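Local coordinates for 26.7 kDa salivary protein (Phlebotomus duboscqi, PDB 6MT7) that binds and sequesters cysteinyl leukotrienes and a thromboxane A2 analogue, so modulating the blood feeding of female sand flies and inhibiting platelet aggregation induced by low collagen doses, at residues W2-N7 / L53-E58; W13-C18 / K47-H52; L63-I68 / T85-T90; M69-S74 / R113-G118. All coordinates share one frame; numbering follows the deposited sequence.

Contact 1. Residues W2-N7 / L53-E58; sequences WRYPRN and LGLYNE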
# COMPACT_ATOMS: atom_id res chain seq x y z
N TRP A 2 -4.07 6.66 8.64
CA TRP A 2 -3.30 5.44 8.55
C TRP A 2 -2.92 4.92 9.93
O TRP A 2 -2.67 5.71 10.86
CB TRP A 2 -2.06 5.66 7.69
CG TRP A 2 -2.45 5.67 6.25
CD1 TRP A 2 -3.43 6.43 5.66
CD2 TRP A 2 -1.91 4.84 5.22
NE1 TRP A 2 -3.51 6.14 4.32
CE2 TRP A 2 -2.59 5.17 4.02
CE3 TRP A 2 -0.91 3.87 5.18
CZ2 TRP A 2 -2.30 4.55 2.81
CZ3 TRP A 2 -0.63 3.26 3.97
CH2 TRP A 2 -1.31 3.61 2.81
N ARG A 3 -2.92 3.60 10.07
CA ARG A 3 -2.58 2.94 11.32
C ARG A 3 -1.20 2.29 11.24
O ARG A 3 -0.77 1.82 10.18
CB ARG A 3 -3.64 1.89 11.67
CG ARG A 3 -4.98 2.54 11.95
CD ARG A 3 -6.05 1.52 12.24
NE ARG A 3 -7.36 2.16 12.30
CZ ARG A 3 -8.50 1.48 12.42
NH1 ARG A 3 -8.48 0.16 12.49
NH2 ARG A 3 -9.66 2.13 12.45
N TYR A 4 -0.51 2.29 12.37
CA TYR A 4 0.85 1.79 12.48
C TYR A 4 0.92 0.87 13.70
O TYR A 4 0.20 1.09 14.68
CB TYR A 4 1.85 2.94 12.61
CG TYR A 4 1.76 3.94 11.46
CD1 TYR A 4 2.44 3.72 10.26
CD2 TYR A 4 0.97 5.08 11.56
CE1 TYR A 4 2.35 4.61 9.21
CE2 TYR A 4 0.87 5.98 10.52
CZ TYR A 4 1.56 5.74 9.34
OH TYR A 4 1.46 6.63 8.30
N PRO A 5 1.72 -0.19 13.63
CA PRO A 5 2.55 -0.59 12.49
C PRO A 5 1.74 -1.16 11.33
O PRO A 5 0.53 -1.39 11.46
CB PRO A 5 3.46 -1.67 13.08
CG PRO A 5 2.61 -2.30 14.16
CD PRO A 5 1.82 -1.15 14.75
N ARG A 6 2.41 -1.38 10.21
CA ARG A 6 1.79 -1.97 9.03
C ARG A 6 1.80 -3.49 9.15
O ARG A 6 2.79 -4.08 9.58
CB ARG A 6 2.52 -1.53 7.77
CG ARG A 6 2.75 -0.02 7.67
CD ARG A 6 1.45 0.78 7.72
NE ARG A 6 0.59 0.50 6.56
CZ ARG A 6 -0.72 0.71 6.54
NH1 ARG A 6 -1.34 1.18 7.63
NH2 ARG A 6 -1.43 0.45 5.44
N ASN A 7 0.68 -4.12 8.77
CA ASN A 7 0.60 -5.56 8.90
C ASN A 7 1.07 -6.23 7.60
O ASN A 7 1.41 -5.55 6.63
CB ASN A 7 -0.81 -5.98 9.35
CG ASN A 7 -1.88 -5.76 8.29
OD1 ASN A 7 -1.63 -5.93 7.10
ND2 ASN A 7 -3.08 -5.39 8.73
N LEU A 53 3.32 2.34 1.76
CA LEU A 53 3.40 1.84 3.12
C LEU A 53 2.90 2.84 4.15
O LEU A 53 2.77 2.48 5.33
CB LEU A 53 4.84 1.47 3.48
CG LEU A 53 5.42 0.20 2.82
CD1 LEU A 53 6.92 0.13 3.02
CD2 LEU A 53 4.74 -1.04 3.38
N GLY A 54 2.63 4.08 3.75
CA GLY A 54 2.27 5.11 4.71
C GLY A 54 3.44 5.76 5.39
O GLY A 54 3.27 6.38 6.45
N LEU A 55 4.63 5.68 4.80
CA LEU A 55 5.85 6.13 5.46
C LEU A 55 6.50 7.33 4.77
O LEU A 55 7.64 7.68 5.10
CB LEU A 55 6.83 4.96 5.54
CG LEU A 55 6.27 3.81 6.38
CD1 LEU A 55 7.21 2.62 6.33
CD2 LEU A 55 6.06 4.29 7.84
N TYR A 56 5.80 7.97 3.84
CA TYR A 56 6.30 9.18 3.19
C TYR A 56 5.32 10.30 3.44
O TYR A 56 4.14 10.20 3.08
CB TYR A 56 6.52 8.96 1.69
CG TYR A 56 7.05 10.19 0.97
CD1 TYR A 56 8.32 10.69 1.25
CD2 TYR A 56 6.29 10.83 0.01
CE1 TYR A 56 8.82 11.81 0.58
CE2 TYR A 56 6.79 11.95 -0.67
CZ TYR A 56 8.04 12.43 -0.38
OH TYR A 56 8.53 13.53 -1.05
N ASN A 57 5.79 11.37 4.07
CA ASN A 57 4.96 12.52 4.40
C ASN A 57 4.99 13.45 3.20
O ASN A 57 6.00 14.09 2.93
CB ASN A 57 5.47 13.18 5.68
CG ASN A 57 4.69 14.41 6.07
OD1 ASN A 57 4.02 15.04 5.26
ND2 ASN A 57 4.79 14.78 7.36
N GLU A 58 3.87 13.52 2.47
CA GLU A 58 3.84 14.33 1.26
C GLU A 58 3.87 15.82 1.56
O GLU A 58 4.30 16.60 0.71
CB GLU A 58 2.60 13.98 0.42
CG GLU A 58 2.61 12.56 -0.13
CD GLU A 58 1.37 12.22 -0.94
OE1 GLU A 58 0.34 11.88 -0.32
OE2 GLU A 58 1.43 12.29 -2.18

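Contact 2. Residues W13-C18 / K47-H52; sequences WAFRTC and KCVWLH. With TRT (fragment of triton X-100), chain C.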
# COMPACT_ATOMS: atom_id res chain seq x y z
N TRP A 13 0.46 -5.50 -0.02
CA TRP A 13 -0.27 -4.66 -0.97
C TRP A 13 0.61 -3.54 -1.51
O TRP A 13 0.58 -3.24 -2.71
CB TRP A 13 -1.54 -4.08 -0.34
CG TRP A 13 -2.24 -3.15 -1.28
CD1 TRP A 13 -3.08 -3.50 -2.30
CD2 TRP A 13 -2.13 -1.72 -1.32
NE1 TRP A 13 -3.50 -2.37 -2.97
CE2 TRP A 13 -2.93 -1.27 -2.38
CE3 TRP A 13 -1.43 -0.79 -0.55
CZ2 TRP A 13 -3.06 0.08 -2.70
CZ3 TRP A 13 -1.56 0.55 -0.86
CH2 TRP A 13 -2.36 0.97 -1.93
N ALA A 14 1.42 -2.92 -0.64
CA ALA A 14 2.29 -1.83 -1.09
C ALA A 14 3.32 -2.33 -2.11
O ALA A 14 3.50 -1.71 -3.17
CB ALA A 14 2.99 -1.19 0.11
N PHE A 15 4.00 -3.44 -1.81
CA PHE A 15 4.97 -3.98 -2.77
C PHE A 15 4.30 -4.32 -4.09
O PHE A 15 4.77 -3.94 -5.17
CB PHE A 15 5.64 -5.24 -2.21
CG PHE A 15 6.52 -5.00 -1.03
CD1 PHE A 15 7.61 -4.14 -1.11
CD2 PHE A 15 6.28 -5.68 0.16
CE1 PHE A 15 8.44 -3.94 -0.00
CE2 PHE A 15 7.10 -5.49 1.26
CZ PHE A 15 8.17 -4.62 1.18
N ARG A 16 3.20 -5.06 -4.03
CA ARG A 16 2.60 -5.57 -5.26
C ARG A 16 2.00 -4.45 -6.10
O ARG A 16 2.16 -4.43 -7.33
CB ARG A 16 1.54 -6.61 -4.91
CG ARG A 16 2.11 -7.87 -4.24
CD ARG A 16 2.80 -8.79 -5.26
NE ARG A 16 1.87 -9.24 -6.30
CZ ARG A 16 2.12 -9.15 -7.60
NH1 ARG A 16 3.26 -8.63 -8.03
NH2 ARG A 16 1.21 -9.57 -8.49
N THR A 17 1.33 -3.49 -5.46
CA THR A 17 0.75 -2.38 -6.20
C THR A 17 1.83 -1.58 -6.92
O THR A 17 1.69 -1.24 -8.10
CB THR A 17 -0.05 -1.49 -5.25
OG1 THR A 17 -1.16 -2.25 -4.75
CG2 THR A 17 -0.57 -0.22 -5.94
N CYS A 18 2.94 -1.31 -6.22
CA CYS A 18 4.02 -0.56 -6.85
C CYS A 18 4.70 -1.35 -7.96
O CYS A 18 5.15 -0.76 -8.95
CB CYS A 18 5.02 -0.14 -5.77
SG CYS A 18 4.24 1.10 -4.72
N LYS A 47 10.28 5.01 -4.19
CA LYS A 47 9.41 6.08 -3.70
C LYS A 47 7.97 5.60 -3.55
O LYS A 47 7.31 5.88 -2.55
CB LYS A 47 9.45 7.28 -4.64
CG LYS A 47 8.55 8.39 -4.17
CD LYS A 47 8.62 9.62 -5.08
CE LYS A 47 7.72 10.73 -4.55
NZ LYS A 47 7.60 11.85 -5.55
N CYS A 48 7.47 4.87 -4.56
CA CYS A 48 6.11 4.36 -4.52
C CYS A 48 5.88 3.49 -3.29
O CYS A 48 4.84 3.60 -2.63
CB CYS A 48 5.82 3.55 -5.79
SG CYS A 48 4.16 2.76 -5.94
N VAL A 49 6.84 2.61 -2.97
CA VAL A 49 6.63 1.70 -1.84
C VAL A 49 6.64 2.47 -0.53
O VAL A 49 5.79 2.23 0.34
CB VAL A 49 7.68 0.57 -1.85
CG1 VAL A 49 7.55 -0.27 -0.58
CG2 VAL A 49 7.51 -0.32 -3.08
N TRP A 50 7.59 3.40 -0.35
CA TRP A 50 7.56 4.23 0.86
C TRP A 50 6.21 4.91 1.01
O TRP A 50 5.62 4.93 2.10
CB TRP A 50 8.66 5.29 0.82
CG TRP A 50 10.05 4.85 1.14
CD1 TRP A 50 11.14 4.97 0.32
CD2 TRP A 50 10.54 4.30 2.37
NE1 TRP A 50 12.26 4.50 0.95
CE2 TRP A 50 11.92 4.09 2.22
CE3 TRP A 50 9.94 3.97 3.59
CZ2 TRP A 50 12.72 3.55 3.23
CZ3 TRP A 50 10.73 3.42 4.60
CH2 TRP A 50 12.11 3.22 4.41
N LEU A 51 5.70 5.46 -0.09
CA LEU A 51 4.41 6.15 -0.07
C LEU A 51 3.28 5.19 0.27
O LEU A 51 2.42 5.48 1.11
CB LEU A 51 4.16 6.83 -1.42
CG LEU A 51 2.78 7.46 -1.67
CD1 LEU A 51 2.56 8.65 -0.77
CD2 LEU A 51 2.65 7.86 -3.15
N HIS A 52 3.25 4.03 -0.40
CA HIS A 52 2.13 3.12 -0.24
C HIS A 52 2.17 2.35 1.07
O HIS A 52 1.15 1.77 1.47
CB HIS A 52 2.07 2.16 -1.44
CG HIS A 52 1.50 2.80 -2.67
ND1 HIS A 52 2.14 3.81 -3.34
CD2 HIS A 52 0.33 2.60 -3.31
CE1 HIS A 52 1.40 4.20 -4.36
NE2 HIS A 52 0.29 3.48 -4.37
C25 TRT C . 5.38 -12.38 -6.84
O24 TRT C . 5.51 -11.69 -5.60
C23 TRT C . 6.71 -10.93 -5.49
C22 TRT C . 6.54 -9.98 -4.32
O21 TRT C . 7.75 -9.30 -3.98
C20 TRT C . 7.51 -8.49 -2.84
C19 TRT C . 8.82 -7.90 -2.34
O18 TRT C . 9.07 -6.68 -3.04
C17 TRT C . 10.41 -6.66 -3.49
C16 TRT C . 11.23 -5.71 -2.65
O15 TRT C . 11.04 -4.36 -3.08
C12 TRT C . 11.36 -3.33 -2.21
C13 TRT C . 12.31 -3.51 -1.21
C14 TRT C . 12.62 -2.47 -0.33
C11 TRT C . 10.73 -2.10 -2.33
C10 TRT C . 11.04 -1.06 -1.46
C9 TRT C . 11.99 -1.23 -0.46
C6 TRT C . 12.29 -0.09 0.47
C8 TRT C . 13.61 0.50 -0.01
C7 TRT C . 11.22 0.99 0.32
C5 TRT C . 12.48 -0.60 1.92
C1 TRT C . 11.31 -1.07 2.81
C2 TRT C . 10.26 -1.93 2.13
C4 TRT C . 11.92 -1.90 3.94
C3 TRT C . 10.58 0.07 3.50

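Contact 3. Residues L63-I68 / T85-T90; sequences LRVDRI and TISGPT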
# COMPACT_ATOMS: atom_id res chain seq x y z
N LEU A 63 10.54 11.25 4.95
CA LEU A 63 10.11 9.96 5.47
C LEU A 63 9.61 10.10 6.90
O LEU A 63 10.10 10.93 7.68
CB LEU A 63 11.25 8.96 5.42
CG LEU A 63 11.66 8.58 4.00
CD1 LEU A 63 12.88 7.73 4.08
CD2 LEU A 63 10.52 7.86 3.29
N ARG A 64 8.61 9.28 7.24
CA ARG A 64 8.04 9.21 8.58
C ARG A 64 8.96 8.33 9.43
O ARG A 64 8.67 7.16 9.72
CB ARG A 64 6.62 8.67 8.54
CG ARG A 64 5.66 9.55 7.74
CD ARG A 64 4.21 9.18 8.05
NE ARG A 64 3.28 9.94 7.21
CZ ARG A 64 2.87 11.17 7.49
NH1 ARG A 64 3.31 11.78 8.58
NH2 ARG A 64 2.01 11.79 6.67
N VAL A 65 10.09 8.91 9.81
CA VAL A 65 11.10 8.18 10.56
C VAL A 65 10.53 7.65 11.88
O VAL A 65 10.86 6.54 12.31
CB VAL A 65 12.33 9.08 10.78
CG1 VAL A 65 13.31 8.47 11.77
CG2 VAL A 65 13.02 9.30 9.43
N ASP A 66 9.63 8.42 12.51
CA ASP A 66 9.01 7.93 13.74
C ASP A 66 8.27 6.62 13.49
O ASP A 66 8.36 5.68 14.29
CB ASP A 66 8.07 8.99 14.32
CG ASP A 66 6.91 9.35 13.38
OD1 ASP A 66 7.15 9.55 12.18
OD2 ASP A 66 5.77 9.47 13.87
N ARG A 67 7.56 6.52 12.37
CA ARG A 67 6.77 5.32 12.10
C ARG A 67 7.64 4.18 11.60
O ARG A 67 7.28 3.00 11.79
CB ARG A 67 5.67 5.63 11.08
CG ARG A 67 4.66 6.71 11.56
CD ARG A 67 4.07 6.37 12.92
NE ARG A 67 2.99 7.29 13.28
CZ ARG A 67 2.12 7.09 14.26
NH1 ARG A 67 2.19 6.00 15.01
NH2 ARG A 67 1.17 7.99 14.50
N ILE A 68 8.76 4.49 10.94
CA ILE A 68 9.72 3.46 10.55
C ILE A 68 10.31 2.81 11.79
O ILE A 68 10.39 1.58 11.89
CB ILE A 68 10.81 4.07 9.65
CG1 ILE A 68 10.23 4.51 8.31
CG2 ILE A 68 11.94 3.05 9.43
CD1 ILE A 68 11.17 5.40 7.49
N THR A 85 20.75 9.41 7.70
CA THR A 85 20.75 9.60 6.25
C THR A 85 19.34 9.57 5.67
O THR A 85 19.04 10.29 4.71
CB THR A 85 21.61 8.52 5.58
OG1 THR A 85 22.92 8.54 6.16
CG2 THR A 85 21.71 8.76 4.07
N ILE A 86 18.46 8.74 6.24
CA ILE A 86 17.10 8.67 5.69
C ILE A 86 16.20 9.78 6.20
O ILE A 86 15.10 9.96 5.67
CB ILE A 86 16.44 7.31 6.00
CG1 ILE A 86 15.97 7.24 7.46
CG2 ILE A 86 17.41 6.18 5.71
CD1 ILE A 86 15.12 6.00 7.71
N SER A 87 16.66 10.57 7.17
CA SER A 87 15.84 11.59 7.80
C SER A 87 16.02 12.95 7.13
O SER A 87 17.05 13.24 6.52
CB SER A 87 16.15 11.71 9.30
OG SER A 87 16.26 10.44 9.92
N GLY A 88 14.98 13.77 7.24
CA GLY A 88 15.04 15.12 6.73
C GLY A 88 14.39 15.28 5.37
O GLY A 88 14.08 14.30 4.68
N PRO A 89 14.20 16.52 4.94
CA PRO A 89 13.43 16.76 3.71
C PRO A 89 14.17 16.29 2.46
O PRO A 89 15.39 16.41 2.34
CB PRO A 89 13.24 18.28 3.71
CG PRO A 89 14.39 18.80 4.51
CD PRO A 89 14.63 17.78 5.58
N THR A 90 13.40 15.71 1.54
CA THR A 90 13.89 15.44 0.20
C THR A 90 13.41 16.55 -0.74
O THR A 90 12.60 17.40 -0.36
CB THR A 90 13.41 14.08 -0.32
OG1 THR A 90 12.04 14.18 -0.73
CG2 THR A 90 13.53 13.02 0.77
O HOH W 1 13.37 11.85 4.75
O HOH W 2 12.53 12.76 8.23

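Contact 4. Residues M69-S74 / R113-G118; sequences MEQFNS and RTAFYG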
# COMPACT_ATOMS: atom_id res chain seq x y z
N MSE A 69 10.69 3.63 12.77
CA MSE A 69 11.24 3.13 14.02
C MSE A 69 10.19 2.30 14.77
O MSE A 69 10.50 1.26 15.35
CB MSE A 69 11.73 4.31 14.85
CG MSE A 69 13.05 4.78 14.31
SE MSE A 69 13.81 6.25 15.31
CE MSE A 69 12.32 7.45 15.11
N GLU A 70 8.94 2.77 14.71
CA GLU A 70 7.85 2.03 15.33
C GLU A 70 7.68 0.65 14.70
O GLU A 70 7.39 -0.33 15.39
CB GLU A 70 6.55 2.83 15.23
CG GLU A 70 5.35 2.09 15.77
CD GLU A 70 4.09 2.93 15.76
OE1 GLU A 70 4.16 4.13 15.40
OE2 GLU A 70 3.02 2.39 16.13
N GLN A 71 7.86 0.55 13.38
CA GLN A 71 7.77 -0.75 12.74
C GLN A 71 8.81 -1.70 13.32
O GLN A 71 8.51 -2.85 13.66
CB GLN A 71 7.94 -0.64 11.23
CG GLN A 71 7.61 -1.95 10.50
CD GLN A 71 6.11 -2.14 10.32
OE1 GLN A 71 5.34 -1.18 10.42
NE2 GLN A 71 5.68 -3.36 10.05
N PHE A 72 10.06 -1.23 13.45
CA PHE A 72 11.10 -2.08 14.01
C PHE A 72 10.77 -2.46 15.45
O PHE A 72 10.83 -3.64 15.83
CB PHE A 72 12.45 -1.37 13.95
CG PHE A 72 13.11 -1.42 12.62
CD1 PHE A 72 14.00 -2.43 12.32
CD2 PHE A 72 12.85 -0.45 11.67
CE1 PHE A 72 14.63 -2.48 11.08
CE2 PHE A 72 13.46 -0.50 10.43
CZ PHE A 72 14.35 -1.51 10.14
N ASN A 73 10.39 -1.48 16.26
CA ASN A 73 10.11 -1.76 17.66
C ASN A 73 8.96 -2.75 17.81
O ASN A 73 9.02 -3.67 18.64
CB ASN A 73 9.80 -0.47 18.42
CG ASN A 73 11.04 0.38 18.63
OD1 ASN A 73 12.16 -0.13 18.71
ND2 ASN A 73 10.85 1.69 18.72
N SER A 74 7.90 -2.58 17.02
CA SER A 74 6.73 -3.44 17.18
C SER A 74 7.03 -4.87 16.75
O SER A 74 6.41 -5.82 17.25
CB SER A 74 5.56 -2.88 16.39
OG SER A 74 5.80 -3.01 14.99
N ARG A 113 13.44 -6.97 5.88
CA ARG A 113 12.49 -8.00 5.48
C ARG A 113 11.74 -8.56 6.69
O ARG A 113 10.53 -8.80 6.62
CB ARG A 113 13.22 -9.11 4.71
CG ARG A 113 13.76 -8.61 3.37
CD ARG A 113 14.45 -9.72 2.58
NE ARG A 113 13.50 -10.78 2.25
CZ ARG A 113 13.83 -11.90 1.62
NH1 ARG A 113 15.09 -12.09 1.25
NH2 ARG A 113 12.91 -12.82 1.35
N THR A 114 12.44 -8.72 7.82
CA THR A 114 11.75 -9.16 9.03
C THR A 114 10.70 -8.15 9.46
O THR A 114 9.55 -8.50 9.74
CB THR A 114 12.75 -9.39 10.16
OG1 THR A 114 13.71 -10.40 9.79
CG2 THR A 114 12.02 -9.83 11.44
N ALA A 115 11.08 -6.87 9.53
CA ALA A 115 10.17 -5.85 10.05
C ALA A 115 8.97 -5.64 9.14
O ALA A 115 7.88 -5.32 9.63
CB ALA A 115 10.93 -4.54 10.25
N PHE A 116 9.13 -5.84 7.83
CA PHE A 116 8.06 -5.55 6.88
C PHE A 116 7.49 -6.81 6.25
O PHE A 116 6.90 -6.74 5.17
CB PHE A 116 8.56 -4.57 5.82
CG PHE A 116 8.73 -3.18 6.35
CD1 PHE A 116 7.67 -2.28 6.35
CD2 PHE A 116 9.93 -2.79 6.93
CE1 PHE A 116 7.82 -1.01 6.87
CE2 PHE A 116 10.09 -1.52 7.45
CZ PHE A 116 9.03 -0.63 7.42
N TYR A 117 7.65 -7.96 6.92
CA TYR A 117 7.03 -9.23 6.52
C TYR A 117 7.44 -9.63 5.10
O TYR A 117 6.65 -10.18 4.35
CB TYR A 117 5.50 -9.16 6.62
CG TYR A 117 4.99 -8.86 8.02
CD1 TYR A 117 4.94 -9.85 8.99
CD2 TYR A 117 4.57 -7.59 8.36
CE1 TYR A 117 4.48 -9.58 10.26
CE2 TYR A 117 4.11 -7.30 9.63
CZ TYR A 117 4.05 -8.31 10.57
OH TYR A 117 3.59 -8.01 11.83
N GLY A 118 8.70 -9.37 4.76
CA GLY A 118 9.24 -9.69 3.45
C GLY A 118 9.89 -11.05 3.39
O GLY A 118 10.67 -11.33 2.48

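Contact 1. Residues W2-N7 / L53-E58
The hydroxyl of Tyr4 donates a short hydrogen bond to the carbonyl of Gly54, OH to O 2.6 Å, lying in the carbonyl plane on one of its lone pairs, while the oxygen in turn sits at the edge of the phenol ring. Tyr4 has its CG beside the backbone N (chi1 -56°), which carries the ring from a backbone that does not itself face 53-58 across to the glycine; on the way CE1 passes CD2 of Leu55 at 4.0 Å, the two side chains running in opposite directions. Trp2 brings the CE3–CZ3 side of its indole directly onto the backbone of Gly54, which has no side chain, with CZ3 3.4 Å from Gly54 N and CE3 equally near Gly54 CA. Gly54 also has a positive phi and ends helix 40-52 in a Schellman motif. Arg6 folds back through chi2 and chi3, which puts the face of its guanidinium against the rim of the indole, Trp2 CE3 over its centre, and NH1 donates to Arg3 O at 2.7 Å. Its NE comes near Leu53 O, but at too poor an angle for a hydrogen bond. The N-terminal arm thus covers a helix end: the phenol takes up the carbonyl of the glycine that ends the helix, and the buried guanidinium, lying against the indole and bonded to a main-chain oxygen, is fixed in its rotation.

Contact 2. Residues W13-C18 / K47-H52
Helices 8-21 and 40-52 run roughly antiparallel here, their local axes 8.6 Å apart at closest approach and inclined at 142°, with Ala14 facing His52 at one end of the contact and Cys18 facing Cys48 at the other. Cys18 and Cys48 are joined by a disulfide (SG to SG 2.1 Å, chi3 -83°), one of the covalent links of this odorant-binding-protein fold. His52 enters as a knob among Trp13, Ala14, Thr17 and Cys18: SG of Cys18 lies over its imidazole face, 4.0 Å from the ring centroid, while CH2 of Trp13 meets its edge at CD2, 3.4 Å away. ND1 of His52 donates to Cys48 O one turn back (2.8 Å), which fixes the rotation of the ring. Toward the pocket, Val49 divides its branches, CG2 packing on CB of Cys18 and CG1 on CE1 of Phe15 at 3.8 Å. The detergent fragment lies beyond them: its C2 approaches CE1 of Phe15 at 3.4 Å, its C10 touches Val49 CG1, and its C3 and C7 methyls rest on the Trp50 indole. The helix pair therefore separates two surroundings, with Phe15 meeting Trp34 edge-to-face on the ligand side, Phe177 and Arg178 by His52 and Trp13 on the other, and helix 94-106 touching Trp50 and Lys47.

Contact 3. Residues L63-I68 / T85-T90
Three side chains of 63-68 meet Ile86 along its length, at CB, CG1 and CD1. Leu63 crosses it at about a right angle, CD1 lying 4.1 Å from Ile86 CB and nearer still, 3.5 Å, to Ile86 O. Ile68 comes tip to tip, its CD1 4.0 Å from the CD1 of Ile86. Between them Val65 offers CG2 to CG1 of Ile86, and the same methyl lies 3.5 Å from OG of Ser87. Ile86 places CG1 between its backbone N and carbonyl carbon (chi1 77°), and from there the extended end of the chain reaches Ile68 while CG1 itself stays beside Val65. Leu63 ends strand 62-63, which pairs antiparallel with 56-57; Val65 and Ile68 stand in the first turn of helix 65-74, with Arg64 at its N-cap and at the centre of an inverse gamma turn. The apolar contact joins the start of this helix to the end of the short, weakly bonded helix 83-86. Leu63 and Ile68 continue inward to Trp50 of helix 40-52, while Ile86 leans on Phe104 of helix 94-106. Polar links between the backbones are made by water. One water accepts from Leu63 N at 2.9 Å and donates to both Ile86 O and Gly88 O; a second accepts from Gly88 N at 2.8 Å and donates to Leu63 O. Although its OG lies near Val65, the Ser87 hydroxyl bonds to Ile83 O in the helix just before it.

Contact 4. Residues M69-S74 / R113-G118
Among polar interactions a single hydrogen bond spans the segments: NE2 of Gln71 donates to Ala115 O, 3.0 Å long and nearly straight at 168°. The oxygen lies in the amide plane of Gln71, whereas the donor is tilted from the carbonyl plane. On the other side of the amide, OE1 accepts from the backbone N of Arg6, so the group is gripped at both ends and its flip is settled. A second kind of contact is CH-pi. CG of Gln71 stands over one face of Phe116, 3.8 Å from the ring centroid, and a bend at chi2 (81°) stacks the amide, displaced toward the ring's rim, with the two planes only 16° apart. Apolar contact completes the set, with CB of Ala115 centred over a face of Phe72, 4.3 Å from CD1. Within 113-118, Arg113 reaches round to Gly118 O, which accepts from both NE and NH2. Phe116 belongs to the pocket that holds the detergent fragment, and Gly118 probably binds leukotriene C4, as judged from relatives. Gln71 thus satisfies a buried carbonyl at the end of helix 109-115, while its aliphatic part backs the face of Phe116 away from the ligand.

In the fold
From the N terminus, the arm 2-7 meets the end of helix 40-52 in contact 1, closing a long loop. Contact 2 lies within that loop and ties helix 8-21 to helix 40-52. The chain then passes into helix 65-74, whose first turn opens contact 3 and whose later turns open contact 4; these two cross, since 85-90 precedes 113-118, and both begin after contact 1 has closed. Contact 1 touches all three others: Leu55 N probably bonds to Trp50 O, Leu55 O accepts from Arg64 N, and Pro5 packs against Gln71 and Ser74. Trp50 also packs against Leu63 and Ile68, joining contacts 2 and 3 beside the ligand pocket.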